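Local coordinates for protein WbmS, polysaccharide deacetylase involved in O-antigen biosynthesis (Bordetella bronchiseptica, PDB 3HFT) that probably deacetylates a polysaccharide in O-antigen biosynthesis, and binds a zinc ion as a member of the polysaccharide deacetylase family, at residues S123-S128 against D147-V152. Sequence-based numbering, arbitrary orientation.
Sequences SVRSHS and DCNILV. With EDO (1,2-ethanediol), chain F.
Val-124 and Asp-147 form a parallel beta bridge, their CA atoms 5.4 Å apart. Val-124 straddles Asp-147, with one backbone bond to Tyr-146 and the other from Cys-148 N to Val-124 O (2.9 Å). Beyond it side chains take over the pairing. Asn-149 OD1 accepts Ser-126 N at 2.7 Å; the C=O...N angle of 125°, in the carbonyl plane, places the donor on a lone pair. At the other end of the amide, Asn-149 ND2 meets the syn side of Asp-147 OD2 at 2.7 Å, 33° out of the carboxylate plane. These two bonds set the amide's rotation; ND2 adds a weak one to Ser-126 OG, whose stronger partner is Val-130 O. Asp-147 OD1 takes Asn-149 N from above the carboxylate plane (3.1 Å), an Asx turn, and is salt-bridged to Arg-172.

On the Arg-125 side, the chain is extended as far as CD and bends at chi3 (-72°), bringing Arg-125 NE to Cys-148 O at 2.9 Å, in plane at the guanidinium edge. NH1 bonds Thr-42 OG1 and salt-bridges Asp-44, which sits where relatives carry the catalytic base; Arg-125 probably positions it from the second shell.

The bridge ends at Val-124, the Asn-149 amide continues the pairing on the loop, and the chain runs on to His-127, whose ND1 binds zinc with Asp-46 and His-92, the Asp-His-His site of polysaccharide deacetylases.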
loop_
_atom_site.group_PDB
_atom_site.type_symbol
_atom_site.label_atom_id
_atom_site.label_comp_id
_atom_site.label_asym_id
_atom_site.label_seq_id
_atom_site.Cartn_x
_atom_site.Cartn_y
_atom_site.Cartn_z
ATOM N N SER A 123 2.004 2.476 -16.952
ATOM C CA SER A 123 1.139 2.283 -15.788
ATOM C C SER A 123 0.984 0.817 -15.401
ATOM O O SER A 123 0.869 -0.053 -16.261
ATOM C CB SER A 123 -0.236 2.940 -15.999
ATOM O OG SER A 123 -0.120 4.344 -16.202
ATOM N N VAL A 124 0.966 0.551 -14.093
ATOM C CA VAL A 124 0.851 -0.797 -13.593
ATOM C C VAL A 124 0.009 -0.896 -12.335
ATOM O O VAL A 124 0.056 -0.019 -11.462
ATOM C CB VAL A 124 2.269 -1.406 -13.279
ATOM C CG1 VAL A 124 3.049 -0.519 -12.269
ATOM C CG2 VAL A 124 2.151 -2.836 -12.739
ATOM N N ARG A 125 -0.772 -1.970 -12.254
ATOM C CA ARG A 125 -1.436 -2.365 -11.017
ATOM C C ARG A 125 -1.209 -3.853 -10.923
ATOM O O ARG A 125 -1.365 -4.562 -11.931
ATOM C CB ARG A 125 -2.930 -2.072 -10.997
ATOM C CG ARG A 125 -3.565 -2.440 -9.654
ATOM C CD ARG A 125 -5.023 -2.125 -9.703
ATOM N NE ARG A 125 -5.296 -0.700 -9.670
ATOM C CZ ARG A 125 -6.265 -0.102 -10.363
ATOM N NH1 ARG A 125 -6.997 -0.771 -11.243
ATOM N NH2 ARG A 125 -6.471 1.196 -10.208
ATOM N N SER A 126 -0.786 -4.312 -9.742
ATOM C CA SER A 126 -0.507 -5.735 -9.523
ATOM C C SER A 126 -1.770 -6.510 -9.226
ATOM O O SER A 126 -2.629 -6.044 -8.482
ATOM C CB SER A 126 0.450 -5.934 -8.356
ATOM O OG SER A 126 1.699 -5.313 -8.604
ATOM N N HIS A 127 -1.882 -7.718 -9.797
ATOM C CA HIS A 127 -2.966 -8.598 -9.444
ATOM C C HIS A 127 -2.850 -8.857 -7.951
ATOM O O HIS A 127 -1.736 -9.058 -7.432
ATOM C CB HIS A 127 -2.944 -9.925 -10.195
ATOM C CG HIS A 127 -4.125 -10.774 -9.862
ATOM N ND1 HIS A 127 -5.415 -10.338 -10.075
ATOM C CD2 HIS A 127 -4.223 -11.989 -9.269
ATOM C CE1 HIS A 127 -6.260 -11.275 -9.671
ATOM N NE2 HIS A 127 -5.562 -12.279 -9.164
ATOM N N SER A 128 -3.986 -8.767 -7.262
ATOM C CA SER A 128 -4.054 -8.904 -5.791
ATOM C C SER A 128 -3.232 -7.855 -5.024
ATOM O O SER A 128 -2.941 -8.031 -3.839
ATOM C CB SER A 128 -3.699 -10.318 -5.348
ATOM O OG SER A 128 -4.702 -11.196 -5.869
ATOM N N ASP A 147 2.414 3.830 -10.431
ATOM C CA ASP A 147 1.994 2.694 -9.630
ATOM C C ASP A 147 0.557 2.906 -9.111
ATOM O O ASP A 147 0.257 3.945 -8.524
ATOM C CB ASP A 147 2.958 2.459 -8.465
ATOM C CG ASP A 147 2.446 1.406 -7.512
ATOM O OD1 ASP A 147 1.652 1.785 -6.602
ATOM O OD2 ASP A 147 2.832 0.225 -7.694
ATOM N N CYS A 148 -0.323 1.937 -9.355
ATOM C CA CYS A 148 -1.733 2.030 -9.016
ATOM C C CYS A 148 -2.137 0.975 -7.995
ATOM O O CYS A 148 -3.262 0.515 -8.000
ATOM C CB CYS A 148 -2.587 1.887 -10.278
ATOM S SG CYS A 148 -2.233 3.252 -11.436
ATOM N N ASN A 149 -1.225 0.657 -7.076
ATOM C CA ASN A 149 -1.414 -0.449 -6.110
ATOM C C ASN A 149 -1.957 -0.108 -4.710
ATOM O O ASN A 149 -2.266 -1.005 -3.946
ATOM C CB ASN A 149 -0.073 -1.170 -5.943
ATOM C CG ASN A 149 0.189 -2.144 -7.084
ATOM O OD1 ASN A 149 -0.658 -2.956 -7.378
ATOM N ND2 ASN A 149 1.363 -2.091 -7.681
ATOM N N ILE A 150 -2.058 1.176 -4.381
ATOM C CA ILE A 150 -2.586 1.615 -3.066
ATOM C C ILE A 150 -4.090 1.881 -3.161
ATOM O O ILE A 150 -4.531 2.756 -3.934
ATOM C CB ILE A 150 -1.932 2.931 -2.579
ATOM C CG1 ILE A 150 -0.416 2.765 -2.333
ATOM C CG2 ILE A 150 -2.590 3.422 -1.233
ATOM C CD1 ILE A 150 -0.084 1.965 -1.161
ATOM N N LEU A 151 -4.865 1.149 -2.368
ATOM C CA LEU A 151 -6.286 1.340 -2.299
ATOM C C LEU A 151 -6.617 1.969 -0.962
ATOM O O LEU A 151 -6.454 1.359 0.071
ATOM C CB LEU A 151 -7.025 0.014 -2.468
ATOM C CG LEU A 151 -8.542 0.024 -2.761
ATOM C CD1 LEU A 151 -9.015 -1.415 -3.090
ATOM C CD2 LEU A 151 -9.438 0.627 -1.664
ATOM N N VAL A 152 -7.061 3.229 -0.981
ATOM C CA VAL A 152 -7.554 3.878 0.213
ATOM C C VAL A 152 -9.053 4.092 0.001
ATOM O O VAL A 152 -9.459 4.852 -0.862
ATOM C CB VAL A 152 -6.864 5.255 0.449
ATOM C CG1 VAL A 152 -7.457 5.902 1.696
ATOM C CG2 VAL A 152 -5.323 5.082 0.551
HETATM C C1 EDO F . -6.582 -6.467 -7.739
HETATM O O1 EDO F . -6.404 -7.887 -7.931
HETATM C C2 EDO F . -7.875 -6.059 -8.445
HETATM O O2 EDO F . -7.982 -6.663 -9.770
#